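Local atomic coordinates of EscD/YscD/HrpQ family type III secretion system inner membrane ring protein (Pseudomonas aeruginosa, PDB entry 6UID), a protein that forms part of the inner-membrane ring of a type III secretion system, its cytoplasmic domain probably meeting the sorting platform beneath the basal body. Residues V26-D31 / V47-E52; E65-R70 / C90-W95; A4-F9 / T96-Q101; G57-E62 / G79-A84. All coordinates share one frame; numbering follows the deposited sequence. Where two conformers were deposited one is given.

Contact 1: V26-D31 / V47-E52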
loop_
_atom_site.group_PDB
_atom_site.type_symbol
_atom_site.label_atom_id
_atom_site.label_comp_id
_atom_site.label_asym_id
_atom_site.label_seq_id
_atom_site.Cartn_x
_atom_site.Cartn_y
_atom_site.Cartn_z
ATOM N N VAL A 26 -3.126 2.833 -11.261
ATOM C CA VAL A 26 -1.825 3.127 -10.664
ATOM C C VAL A 26 -1.132 1.812 -10.337
ATOM O O VAL A 26 -1.576 1.081 -9.445
ATOM C CB VAL A 26 -1.953 3.991 -9.402
ATOM C CG1 VAL A 26 -0.558 4.279 -8.813
ATOM C CG2 VAL A 26 -2.684 5.295 -9.705
ATOM N N ALA A 27 -0.034 1.525 -11.027
ATOM C CA ALA A 27 0.773 0.345 -10.762
ATOM C C ALA A 27 2.006 0.774 -9.983
ATOM O O ALA A 27 2.661 1.760 -10.332
ATOM C CB ALA A 27 1.178 -0.335 -12.071
ATOM N N LEU A 28 2.311 0.045 -8.930
ATOM C CA LEU A 28 3.477 0.292 -8.096
ATOM C C LEU A 28 4.395 -0.915 -8.213
ATOM O O LEU A 28 3.927 -2.058 -8.133
ATOM C CB LEU A 28 3.062 0.461 -6.641
ATOM C CG LEU A 28 2.075 1.575 -6.304
ATOM C CD1 LEU A 28 0.641 1.127 -6.505
ATOM C CD2 LEU A 28 2.282 2.034 -4.875
ATOM N N GLY A 29 5.689 -0.679 -8.392
ATOM C CA GLY A 29 6.597 -1.801 -8.562
ATOM C C GLY A 29 8.009 -1.345 -8.843
ATOM O O GLY A 29 8.299 -0.148 -8.924
ATOM N N SER A 30 8.883 -2.322 -9.065
ATOM C CA SER A 30 10.297 -2.031 -9.259
ATOM C C SER A 30 10.709 -1.871 -10.713
ATOM O O SER A 30 11.851 -1.473 -10.958
ATOM C CB SER A 30 11.143 -3.144 -8.637
ATOM O OG SER A 30 10.817 -4.383 -9.225
ATOM N N ASP A 31 9.832 -2.185 -11.671
ATOM C CA ASP A 31 10.166 -2.098 -13.091
ATOM C C ASP A 31 9.641 -0.786 -13.656
ATOM O O ASP A 31 8.412 -0.627 -13.794
ATOM C CB ASP A 31 9.535 -3.276 -13.831
ATOM C CG ASP A 31 9.856 -3.280 -15.320
ATOM O OD1 ASP A 31 10.516 -2.332 -15.809
ATOM O OD2 ASP A 31 9.440 -4.253 -15.999
ATOM N N VAL A 47 5.790 -5.578 -10.990
ATOM C CA VAL A 47 4.512 -4.955 -10.640
ATOM C C VAL A 47 4.084 -5.574 -9.320
ATOM O O VAL A 47 3.721 -6.761 -9.255
ATOM C CB VAL A 47 3.439 -5.126 -11.722
ATOM C CG1 VAL A 47 2.137 -4.464 -11.293
ATOM C CG2 VAL A 47 3.919 -4.518 -13.035
ATOM N N HIS A 48 4.154 -4.779 -8.265
ATOM C CA HIS A 48 3.926 -5.253 -6.912
ATOM C C HIS A 48 2.484 -5.081 -6.458
ATOM O O HIS A 48 1.964 -5.927 -5.716
ATOM C CB HIS A 48 4.853 -4.466 -5.974
ATOM C CG HIS A 48 5.013 -5.096 -4.631
ATOM N ND1 HIS A 48 5.850 -6.170 -4.412
ATOM C CD2 HIS A 48 4.442 -4.806 -3.445
ATOM C CE1 HIS A 48 5.759 -6.529 -3.143
ATOM N NE2 HIS A 48 4.925 -5.714 -2.532
ATOM N N LEU A 49 1.846 -3.985 -6.855
ATOM C CA LEU A 49 0.511 -3.624 -6.410
ATOM C C LEU A 49 -0.129 -2.773 -7.496
ATOM O O LEU A 49 0.541 -1.939 -8.106
ATOM C CB LEU A 49 0.621 -2.831 -5.107
ATOM C CG LEU A 49 -0.671 -2.369 -4.435
ATOM C CD1 LEU A 49 -1.495 -3.564 -4.032
ATOM C CD2 LEU A 49 -0.341 -1.505 -3.217
ATOM N N VAL A 50 -1.411 -3.011 -7.783
ATOM C CA VAL A 50 -2.162 -2.237 -8.756
ATOM C C VAL A 50 -3.428 -1.747 -8.086
ATOM O O VAL A 50 -4.184 -2.544 -7.509
ATOM C CB VAL A 50 -2.516 -3.054 -10.008
ATOM C CG1 VAL A 50 -3.170 -2.168 -11.044
ATOM C CG2 VAL A 50 -1.294 -3.680 -10.595
ATOM N N LEU A 51 -3.653 -0.447 -8.173
ATOM C CA LEU A 51 -4.822 0.231 -7.654
ATOM C C LEU A 51 -5.598 0.902 -8.780
ATOM O O LEU A 51 -5.048 1.239 -9.838
ATOM C CB LEU A 51 -4.394 1.347 -6.695
ATOM C CG LEU A 51 -3.430 0.937 -5.590
ATOM C CD1 LEU A 51 -2.948 2.177 -4.856
ATOM C CD2 LEU A 51 -4.088 -0.045 -4.645
ATOM N N GLU A 52 -6.882 1.139 -8.537
ATOM C CA GLU A 52 -7.720 1.959 -9.396
ATOM C C GLU A 52 -8.177 3.142 -8.569
ATOM O O GLU A 52 -8.787 2.955 -7.500
ATOM C CB GLU A 52 -8.919 1.174 -9.919
ATOM C CG GLU A 52 -9.814 1.992 -10.859
#
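Leu28 (chi1 -59°) and Leu51 (chi1 -52°) both hold CG anti to the carbonyl carbon, and this swings their CD1 methyls together over one face of the sheet, 4.1 Å between Leu28 CD1 and Leu51 CD1. The two branched chains cross obliquely, and Leu28 CD1 also lies over Leu49 CB, so three leucines make an apolar surface that continues onto Trp95. On the other face Ala27 and Val50 form a non-hydrogen-bonded pair, their CA atoms the usual 4.4 Å apart, and short Ala27 leaves Val47 and Val50 to cover it. Beneath the side chains, Val26 and Leu51 exchange a pair of nearly straight bonds, Val26 N to Leu51 O and Leu51 N to Val26 O, both 2.9 Å. Farther along, Leu28 O takes two donors, His48 N at 2.7 Å and Leu49 N at 3.1 Å. Gly29, without a side chain, admits the backbone of Val47 close by. His48 CB sits near Leu28 O, while the imidazole leads away and gives its NE2 bond to Cys90 O. With two consecutive residues facing Leu28, strand 49-54 enters its antiparallel pairing with strand 24-29 through a classic beta bulge, in one sheet of an FHA-like beta sandwich.

Contact 2: E65-R70 / C90-W95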
loop_
_atom_site.group_PDB
_atom_site.type_symbol
_atom_site.label_atom_id
_atom_site.label_comp_id
_atom_site.label_asym_id
_atom_site.label_seq_id
_atom_site.Cartn_x
_atom_site.Cartn_y
_atom_site.Cartn_z
ATOM N N GLU A 65 2.602 -12.127 -6.588
ATOM C CA GLU A 65 2.607 -13.466 -6.023
ATOM C C GLU A 65 3.529 -13.510 -4.814
ATOM O O GLU A 65 4.614 -12.927 -4.808
ATOM C CB GLU A 65 3.080 -14.466 -7.086
ATOM C CG GLU A 65 2.827 -15.924 -6.737
ATOM N N GLY A 66 3.070 -14.173 -3.765
ATOM C CA GLY A 66 3.843 -14.303 -2.556
ATOM C C GLY A 66 3.570 -13.245 -1.519
ATOM O O GLY A 66 4.061 -13.360 -0.390
ATOM N N CYS A 67 2.810 -12.217 -1.864
ATOM C CA CYS A 67 2.406 -11.214 -0.901
ATOM C C CYS A 67 0.897 -11.259 -0.711
ATOM O O CYS A 67 0.155 -11.834 -1.516
ATOM C CB CYS A 67 2.806 -9.813 -1.361
ATOM S SG CYS A 67 4.610 -9.564 -1.418
ATOM N N GLU A 68 0.453 -10.668 0.394
ATOM C CA GLU A 68 -0.965 -10.525 0.684
ATOM C C GLU A 68 -1.200 -9.075 1.104
ATOM O O GLU A 68 -0.601 -8.621 2.096
ATOM C CB GLU A 68 -1.368 -11.473 1.811
ATOM C CG GLU A 68 -2.827 -11.411 2.212
ATOM C CD GLU A 68 -3.692 -12.323 1.367
ATOM O OE1 GLU A 68 -3.802 -12.081 0.150
ATOM O OE2 GLU A 68 -4.249 -13.292 1.924
ATOM N N PRO A 69 -2.060 -8.333 0.419
ATOM C CA PRO A 69 -2.337 -6.960 0.846
ATOM C C PRO A 69 -3.165 -6.974 2.122
ATOM O O PRO A 69 -4.104 -7.767 2.269
ATOM C CB PRO A 69 -3.135 -6.382 -0.325
ATOM C CG PRO A 69 -3.843 -7.585 -0.896
ATOM C CD PRO A 69 -2.847 -8.724 -0.763
ATOM N N ARG A 70 -2.778 -6.115 3.056
ATOM C CA ARG A 70 -3.460 -6.016 4.342
ATOM C C ARG A 70 -3.740 -4.553 4.643
ATOM O O ARG A 70 -3.002 -3.658 4.218
ATOM C CB ARG A 70 -2.642 -6.643 5.445
ATOM C CG ARG A 70 -2.458 -8.138 5.229
ATOM C CD ARG A 70 -1.569 -8.781 6.275
ATOM N NE ARG A 70 -1.386 -10.198 5.978
ATOM C CZ ARG A 70 -2.188 -11.167 6.385
ATOM N NH1 ARG A 70 -3.243 -10.904 7.155
ATOM N NH2 ARG A 70 -1.925 -12.418 6.016
ATOM N N CYS A 90 1.798 -4.524 1.769
ATOM C CA CYS A 90 1.818 -5.575 0.757
ATOM C C CYS A 90 3.259 -6.095 0.784
ATOM O O CYS A 90 4.149 -5.506 0.165
ATOM C CB CYS A 90 1.412 -5.037 -0.599
ATOM S SG CYS A 90 1.048 -6.337 -1.785
ATOM N N GLY A 91 3.508 -7.072 1.652
ATOM C CA GLY A 91 4.870 -7.508 1.884
ATOM C C GLY A 91 5.729 -6.365 2.399
ATOM O O GLY A 91 5.364 -5.684 3.364
ATOM N N PRO A 92 6.866 -6.105 1.750
ATOM C CA PRO A 92 7.738 -5.029 2.233
ATOM C C PRO A 92 7.117 -3.650 2.148
ATOM O O PRO A 92 7.556 -2.744 2.864
ATOM C CB PRO A 92 8.980 -5.128 1.335
ATOM C CG PRO A 92 8.559 -5.924 0.169
ATOM C CD PRO A 92 7.419 -6.796 0.573
ATOM N N LEU A 93 6.123 -3.446 1.294
ATOM C CA LEU A 93 5.600 -2.109 1.071
ATOM C C LEU A 93 4.640 -1.706 2.187
ATOM O O LEU A 93 3.718 -2.464 2.537
ATOM C CB LEU A 93 4.851 -2.069 -0.250
ATOM C CG LEU A 93 4.142 -0.764 -0.596
ATOM C CD1 LEU A 93 5.144 0.334 -0.813
ATOM C CD2 LEU A 93 3.281 -0.980 -1.815
ATOM N N ARG A 94 4.865 -0.523 2.759
ATOM C CA ARG A 94 3.950 0.084 3.719
ATOM C C ARG A 94 3.563 1.468 3.201
ATOM O O ARG A 94 4.439 2.257 2.816
ATOM C CB ARG A 94 4.574 0.194 5.109
ATOM C CG ARG A 94 5.090 -1.129 5.656
ATOM C CD ARG A 94 4.699 -1.379 7.126
ATOM N NE ARG A 94 5.420 -0.544 8.083
ATOM C CZ ARG A 94 5.336 -0.677 9.410
ATOM N NH1 ARG A 94 6.039 0.138 10.186
ATOM N NH2 ARG A 94 4.550 -1.623 9.971
ATOM N N TRP A 95 2.270 1.755 3.182
ATOM C CA TRP A 95 1.806 3.003 2.594
ATOM C C TRP A 95 0.472 3.400 3.195
ATOM O O TRP A 95 -0.208 2.598 3.845
ATOM C CB TRP A 95 1.672 2.870 1.069
ATOM C CG TRP A 95 0.655 1.861 0.581
ATOM C CD1 TRP A 95 0.802 0.504 0.532
ATOM C CD2 TRP A 95 -0.631 2.141 0.036
ATOM N NE1 TRP A 95 -0.316 -0.068 -0.008
ATOM C CE2 TRP A 95 -1.210 0.914 -0.329
ATOM C CE3 TRP A 95 -1.353 3.317 -0.185
ATOM C CZ2 TRP A 95 -2.483 0.831 -0.899
ATOM C CZ3 TRP A 95 -2.607 3.241 -0.764
ATOM C CH2 TRP A 95 -3.181 1.999 -1.091
HETATM O O HOH W 1 1.060 -7.275 3.820
HETATM O O HOH W 2 2.537 -9.861 2.308
#
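Glu68 O accepts a hydrogen bond of 2.7 Å from a water, and the same water accepts from Gly91 N at a longer 3.3 Å. A second water takes Glu68 N at 2.9 Å and is met weakly by Gly91 N at 3.0 Å, so the one amide hydrogen of Gly91 is shared between two waters and the two segments are joined through solvent. The motif is a tight beta hairpin: Cys90 to Leu93 form a type II' turn linking strand 88-90 to strand 93-98, closed by bonds in both directions between Cys90 and Leu93. Gly91 stands at the first corner with a positive phi of 60°, which glycine tolerates readily, and Pro92 follows with a phi that its ring already fixes.

The side chains meet through sulfur. Cys67 CB reaches Cys90 SG at 3.9 Å, whereas its own SG, anti to the carbonyl carbon at chi1 -66°, is turned away from that sulfur and lies against Gly91 CA at 3.9 Å. Cys67 SG and Cys90 SG consequently stay 4.8 Å apart, too far for a disulfide, and act as compact apolar groups. Cys90 SG is anti to its own backbone nitrogen and faces the sandwich interior, where Trp63 also touches it. Pro69 has no amide hydrogen, but its buried ring suits this place, packing on Leu60 and Trp63. Its CB comes to 4.4 Å from Cys90 SG, whose sulfur is therefore flanked by carbon from both Cys67 and Pro69.

Contact 3: A4-F9 / T96-Q101. Unlike the reference sequence in segment 96-101: Thr96 (reference Ala).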
loop_
_atom_site.group_PDB
_atom_site.type_symbol
_atom_site.label_atom_id
_atom_site.label_comp_id
_atom_site.label_asym_id
_atom_site.label_seq_id
_atom_site.Cartn_x
_atom_site.Cartn_y
_atom_site.Cartn_z
ATOM N N ALA A 4 -6.922 13.847 -6.992
ATOM C CA ALA A 4 -7.973 13.244 -6.185
ATOM C C ALA A 4 -7.499 12.774 -4.809
ATOM O O ALA A 4 -8.202 12.934 -3.805
ATOM C CB ALA A 4 -8.528 12.035 -6.947
ATOM N N TRP A 5 -6.315 12.176 -4.763
ATOM C CA TRP A 5 -5.795 11.566 -3.556
ATOM C C TRP A 5 -4.291 11.743 -3.555
ATOM O O TRP A 5 -3.684 12.011 -4.586
ATOM C CB TRP A 5 -6.151 10.065 -3.503
ATOM C CG TRP A 5 -7.643 9.832 -3.522
ATOM C CD1 TRP A 5 -8.409 9.540 -4.608
ATOM C CD2 TRP A 5 -8.525 9.913 -2.413
ATOM N NE1 TRP A 5 -9.718 9.441 -4.237
ATOM C CE2 TRP A 5 -9.824 9.658 -2.890
ATOM C CE3 TRP A 5 -8.341 10.176 -1.060
ATOM C CZ2 TRP A 5 -10.945 9.657 -2.046
ATOM C CZ3 TRP A 5 -9.449 10.183 -0.225
ATOM C CH2 TRP A 5 -10.737 9.924 -0.732
ATOM N N LYS A 6 -3.683 11.576 -2.397
ATOM C CA LYS A 6 -2.236 11.530 -2.298
ATOM C C LYS A 6 -1.814 10.299 -1.509
ATOM O O LYS A 6 -2.538 9.827 -0.623
ATOM C CB LYS A 6 -1.668 12.808 -1.671
ATOM C CG LYS A 6 -2.273 13.184 -0.340
ATOM C CD LYS A 6 -1.644 14.481 0.192
ATOM C CE LYS A 6 -2.151 14.747 1.584
ATOM N NZ LYS A 6 -1.664 16.063 2.127
ATOM N N ILE A 7 -0.641 9.771 -1.833
ATOM C CA ILE A 7 -0.087 8.575 -1.224
ATOM C C ILE A 7 1.224 8.921 -0.543
ATOM O O ILE A 7 1.990 9.755 -1.046
ATOM C CB ILE A 7 0.093 7.474 -2.285
ATOM C CG1 ILE A 7 0.664 6.204 -1.680
ATOM C CG2 ILE A 7 0.985 7.940 -3.422
ATOM C CD1 ILE A 7 0.346 4.969 -2.541
ATOM N N ARG A 8 1.478 8.308 0.611
ATOM C CA ARG A 8 2.741 8.424 1.326
ATOM C C ARG A 8 3.312 7.037 1.556
ATOM O O ARG A 8 2.579 6.109 1.930
ATOM C CB ARG A 8 2.587 9.146 2.672
ATOM C CG ARG A 8 3.918 9.259 3.411
ATOM C CD ARG A 8 3.918 10.341 4.452
ATOM N NE ARG A 8 5.086 10.189 5.309
ATOM C CZ ARG A 8 5.416 11.015 6.290
ATOM N NH1 ARG A 8 4.670 12.082 6.546
ATOM N NH2 ARG A 8 6.499 10.767 7.010
ATOM N N PHE A 9 4.618 6.894 1.346
ATOM C CA PHE A 9 5.323 5.641 1.565
ATOM C C PHE A 9 6.092 5.651 2.875
ATOM O O PHE A 9 6.669 6.669 3.265
ATOM C CB PHE A 9 6.255 5.347 0.389
ATOM C CG PHE A 9 5.520 5.159 -0.886
ATOM C CD1 PHE A 9 4.687 4.078 -1.062
ATOM C CD2 PHE A 9 5.613 6.081 -1.897
ATOM C CE1 PHE A 9 3.971 3.910 -2.234
ATOM C CE2 PHE A 9 4.907 5.920 -3.078
ATOM C CZ PHE A 9 4.094 4.819 -3.242
ATOM N N THR A 96 0.088 4.654 2.977
ATOM C CA THR A 96 -1.261 5.096 3.259
ATOM C C THR A 96 -1.642 6.157 2.241
ATOM O O THR A 96 -0.796 6.658 1.490
ATOM C CB THR A 96 -1.397 5.639 4.676
ATOM O OG1 THR A 96 -2.797 5.671 5.008
ATOM C CG2 THR A 96 -0.775 7.011 4.767
ATOM N N PHE A 97 -2.910 6.520 2.216
ATOM C CA PHE A 97 -3.372 7.558 1.314
ATOM C C PHE A 97 -4.378 8.433 2.031
ATOM O O PHE A 97 -4.994 8.014 3.023
ATOM C CB PHE A 97 -3.958 6.973 0.009
ATOM C CG PHE A 97 -5.339 6.385 0.164
ATOM C CD1 PHE A 97 -5.485 5.110 0.650
ATOM C CD2 PHE A 97 -6.454 7.122 -0.174
ATOM C CE1 PHE A 97 -6.783 4.569 0.807
ATOM C CE2 PHE A 97 -7.724 6.606 -0.011
ATOM C CZ PHE A 97 -7.874 5.329 0.464
ATOM N N CYS A 98 -4.595 9.629 1.508
ATOM C CA CYS A 98 -5.655 10.491 2.011
ATOM C C CYS A 98 -5.988 11.593 1.028
ATOM O O CYS A 98 -5.356 11.747 -0.022
ATOM C CB CYS A 98 -5.320 11.073 3.387
ATOM S SG CYS A 98 -3.976 12.266 3.404
ATOM N N ASP A 99 -7.026 12.349 1.367
ATOM C CA ASP A 99 -7.467 13.454 0.537
ATOM C C ASP A 99 -6.442 14.580 0.572
ATOM O O ASP A 99 -5.718 14.740 1.567
ATOM C CB ASP A 99 -8.820 13.953 1.052
ATOM C CG ASP A 99 -9.219 15.293 0.474
ATOM O OD1 ASP A 99 -9.887 15.312 -0.580
ATOM O OD2 ASP A 99 -8.873 16.325 1.079
ATOM N N PRO A 100 -6.339 15.390 -0.479
ATOM C CA PRO A 100 -5.326 16.452 -0.487
ATOM C C PRO A 100 -5.469 17.473 0.629
ATOM O O PRO A 100 -4.473 18.113 0.980
ATOM C CB PRO A 100 -5.494 17.090 -1.875
ATOM C CG PRO A 100 -6.057 16.009 -2.706
ATOM C CD PRO A 100 -6.978 15.234 -1.802
ATOM N N GLN A 101 -6.651 17.638 1.213
ATOM C CA GLN A 101 -6.836 18.619 2.272
ATOM C C GLN A 101 -6.512 18.081 3.662
ATOM O O GLN A 101 -6.708 18.804 4.644
ATOM C CB GLN A 101 -8.269 19.167 2.238
ATOM C CG GLN A 101 -8.619 19.904 0.947
HETATM O O HOH W 3 -10.598 13.534 -2.446
HETATM O O HOH W 4 -1.954 18.217 0.545
#
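Lys6 leaves the strand with CG between its backbone N and carbonyl carbon (chi1 53°), a torsion that leans the chain across the neighbouring strand. CB stays 4.2 Å from Cys98 O, and CG closes to 3.4 Å from the same oxygen. Beyond CG the chain is fully extended; CE lies against the sulfur, 3.6 Å from Cys98 SG, and at the same 3.6 Å from Asp99 O. At the tip, NZ gives a 2.7 Å bond to a water that in turn donates to Pro100 O at 2.6 Å, and it also bonds Arg102 O directly. A long aliphatic stem with a charged end suits this partly exposed place, since the ammonium gathers carbonyl oxygens where the chain leaves the strand.

Trp5 works on the other face. The edge of Phe97 is turned toward the face of its six-membered ring in an offset edge-to-face stack, centroids 5.4 Å apart and planes at 79°. Phe97 CD2 lies 3.7 Å from Trp5 CE3, while Trp5 NE1 bonds Asp54 O.

Four backbone bonds, reciprocal between Lys6 and Cys98 and between Arg8 and Thr96, hold the antiparallel pair. Strand 18-21 pairs along the other edge of strand 5-9 in the larger sheet, and Ile7 is turned inward onto Trp95 and, in the facing sheet, onto Leu37 of strand 37-38.

Contact 4: G57-E62 / G79-A84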
loop_
_atom_site.group_PDB
_atom_site.type_symbol
_atom_site.label_atom_id
_atom_site.label_comp_id
_atom_site.label_asym_id
_atom_site.label_seq_id
_atom_site.Cartn_x
_atom_site.Cartn_y
_atom_site.Cartn_z
ATOM N N GLY A 57 -12.677 7.253 -4.475
ATOM C CA GLY A 57 -11.873 6.409 -3.618
ATOM C C GLY A 57 -10.829 5.607 -4.366
ATOM O O GLY A 57 -10.532 5.857 -5.546
ATOM N N VAL A 58 -10.227 4.684 -3.615
ATOM C CA VAL A 58 -9.103 3.880 -4.068
ATOM C C VAL A 58 -9.485 2.418 -3.932
ATOM O O VAL A 58 -9.851 1.970 -2.840
ATOM C CB VAL A 58 -7.846 4.204 -3.243
ATOM C CG1 VAL A 58 -6.730 3.234 -3.561
ATOM C CG2 VAL A 58 -7.468 5.645 -3.470
ATOM N N ARG A 59 -9.367 1.669 -5.025
ATOM C CA ARG A 59 -9.730 0.260 -5.084
ATOM C C ARG A 59 -8.494 -0.601 -5.323
ATOM O O ARG A 59 -7.662 -0.282 -6.178
ATOM C CB ARG A 59 -10.748 0.007 -6.196
ATOM C CG ARG A 59 -11.327 -1.378 -6.165
ATOM C CD ARG A 59 -12.297 -1.634 -7.323
ATOM N NE ARG A 59 -13.377 -0.646 -7.436
ATOM C CZ ARG A 59 -14.533 -0.706 -6.785
ATOM N NH1 ARG A 59 -14.817 -1.692 -5.954
ATOM N NH2 ARG A 59 -15.437 0.255 -6.999
ATOM N N LEU A 60 -8.381 -1.693 -4.571
ATOM C CA LEU A 60 -7.332 -2.681 -4.743
ATOM C C LEU A 60 -7.686 -3.605 -5.900
ATOM O O LEU A 60 -8.784 -4.172 -5.924
ATOM C CB LEU A 60 -7.251 -3.502 -3.463
ATOM C CG LEU A 60 -6.308 -4.689 -3.443
ATOM C CD1 LEU A 60 -4.854 -4.247 -3.589
ATOM C CD2 LEU A 60 -6.535 -5.457 -2.150
ATOM N N LEU A 61 -6.768 -3.765 -6.859
ATOM C CA LEU A 61 -7.009 -4.640 -8.011
ATOM C C LEU A 61 -6.164 -5.904 -8.026
ATOM O O LEU A 61 -6.704 -7.004 -8.204
ATOM C CB LEU A 61 -6.792 -3.885 -9.332
ATOM C CG LEU A 61 -7.778 -2.761 -9.629
ATOM C CD1 LEU A 61 -7.445 -2.138 -10.989
ATOM C CD2 LEU A 61 -9.201 -3.246 -9.609
ATOM N N GLU A 62 -4.847 -5.779 -7.906
ATOM C CA GLU A 62 -3.929 -6.889 -8.140
ATOM C C GLU A 62 -2.683 -6.683 -7.295
ATOM O O GLU A 62 -2.378 -5.561 -6.867
ATOM C CB GLU A 62 -3.456 -6.966 -9.608
ATOM C CG GLU A 62 -4.546 -6.931 -10.653
ATOM C CD GLU A 62 -3.994 -6.796 -12.067
ATOM O OE1 GLU A 62 -2.793 -7.076 -12.274
ATOM O OE2 GLU A 62 -4.761 -6.398 -12.968
ATOM N N GLY A 79 -10.810 -5.961 -5.460
ATOM C CA GLY A 79 -12.016 -5.184 -5.571
ATOM C C GLY A 79 -12.333 -4.378 -4.338
ATOM O O GLY A 79 -13.252 -3.556 -4.370
ATOM N N ALA A 80 -11.597 -4.595 -3.253
ATOM C CA ALA A 80 -11.881 -3.888 -2.012
ATOM C C ALA A 80 -11.627 -2.391 -2.156
ATOM O O ALA A 80 -10.691 -1.960 -2.827
ATOM C CB ALA A 80 -10.971 -4.421 -0.908
ATOM N N ILE A 81 -12.490 -1.601 -1.539
ATOM C CA ILE A 81 -12.269 -0.169 -1.379
ATOM C C ILE A 81 -11.450 0.024 -0.112
ATOM O O ILE A 81 -11.836 -0.448 0.965
ATOM C CB ILE A 81 -13.595 0.600 -1.303
ATOM C CG1 ILE A 81 -14.359 0.528 -2.638
ATOM C CG2 ILE A 81 -13.359 2.050 -0.878
ATOM C CD1 ILE A 81 -13.690 1.192 -3.804
ATOM N N LEU A 82 -10.319 0.685 -0.249
ATOM C CA LEU A 82 -9.399 0.895 0.859
ATOM C C LEU A 82 -9.740 2.190 1.585
ATOM O O LEU A 82 -10.357 3.097 1.018
ATOM C CB LEU A 82 -7.975 0.900 0.339
ATOM C CG LEU A 82 -7.524 -0.402 -0.324
ATOM C CD1 LEU A 82 -6.081 -0.229 -0.815
ATOM C CD2 LEU A 82 -7.668 -1.605 0.591
ATOM N N GLN A 83 -9.383 2.245 2.871
ATOM C CA GLN A 83 -9.740 3.362 3.737
ATOM C C GLN A 83 -8.594 4.357 3.888
ATOM O O GLN A 83 -7.461 3.986 4.213
ATOM C CB GLN A 83 -10.209 2.873 5.107
ATOM C CG GLN A 83 -11.680 2.380 5.075
ATOM C CD GLN A 83 -12.653 3.379 4.424
ATOM O OE1 GLN A 83 -13.404 3.026 3.511
ATOM N NE2 GLN A 83 -12.637 4.624 4.894
ATOM N N ALA A 84 -8.910 5.634 3.696
ATOM C CA ALA A 84 -7.910 6.672 3.870
ATOM C C ALA A 84 -7.353 6.649 5.290
ATOM O O ALA A 84 -8.083 6.486 6.278
ATOM C CB ALA A 84 -8.527 8.040 3.570
HETATM O O HOH W 5 -11.231 4.875 -0.821
#
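Residues 79-82 run alongside Val58 to Leu60 in the opposite direction, joined to them by Leu82 N to Val58 O (2.9 Å), Leu60 N to Ala80 O (2.9 Å) and Gly79 N to Leu60 O (2.7 Å). They flank the edge strand 57-63 of the four-stranded sheet in this FHA-like sandwich, so its outward amides and carbonyls find partners although the bordering segment is a loop, not a regular strand. Gly79 has a positive phi of 97°, which glycine adopts easily.

Arg59 and Ile81 meet on the outer side. Arg59 starts with CG anti to its backbone N, then bends at chi3 (-54°), folding the guanidinium back over the loop. There NH1 donates at 2.9 Å to Gly79 O, at the rim and tilted 16° out of the guanidinium plane, in a somewhat bent bond, while Ile81 CD1 covers one face, over its centre and 3.6 Å from Arg59 CZ. Such a flat cation fits the place well: its rim serves a carbonyl, and its face accepts a methyl. The aliphatic CG of Arg59 lies over the carbonyl oxygens of Gly79 and Ala80.

Inward, leucine and valine suit the dry interior. Leu82 is buried and packs on Trp95 and Phe97 of the other sheet, and Leu60 reaches Pro69. Leu82 CD1 is 4.4 Å from Leu60 CB and rests beside Val58 CG1 too. Where the two segments diverge, a water takes over the bridging, accepting from Val58 N at 3.0 Å and donating to Leu82 O at 2.7 Å.

The four contacts share one helix-free beta sandwich. Contacts 1 and 4, centres about 13 Å apart, both reach the four-stranded sheet, where strands 49-54 and 57-63 are neighbours; contacts 2 and 3, about 18 Å apart, both use strand 93-98 of the larger sheet. Contact 3 joins the ends of the domain, and the other three lie between its segments in sequence. Contact 1 closes first, then contacts 2 and 4 interleave. Trp95 bridges the sheets, touching Leu49 and Leu51 of contact 1, Leu82 of contact 4 and Ile7 of contact 3. The result is a compact module, consistent with a cytoplasmic domain that presents a binding surface to the secretion machinery.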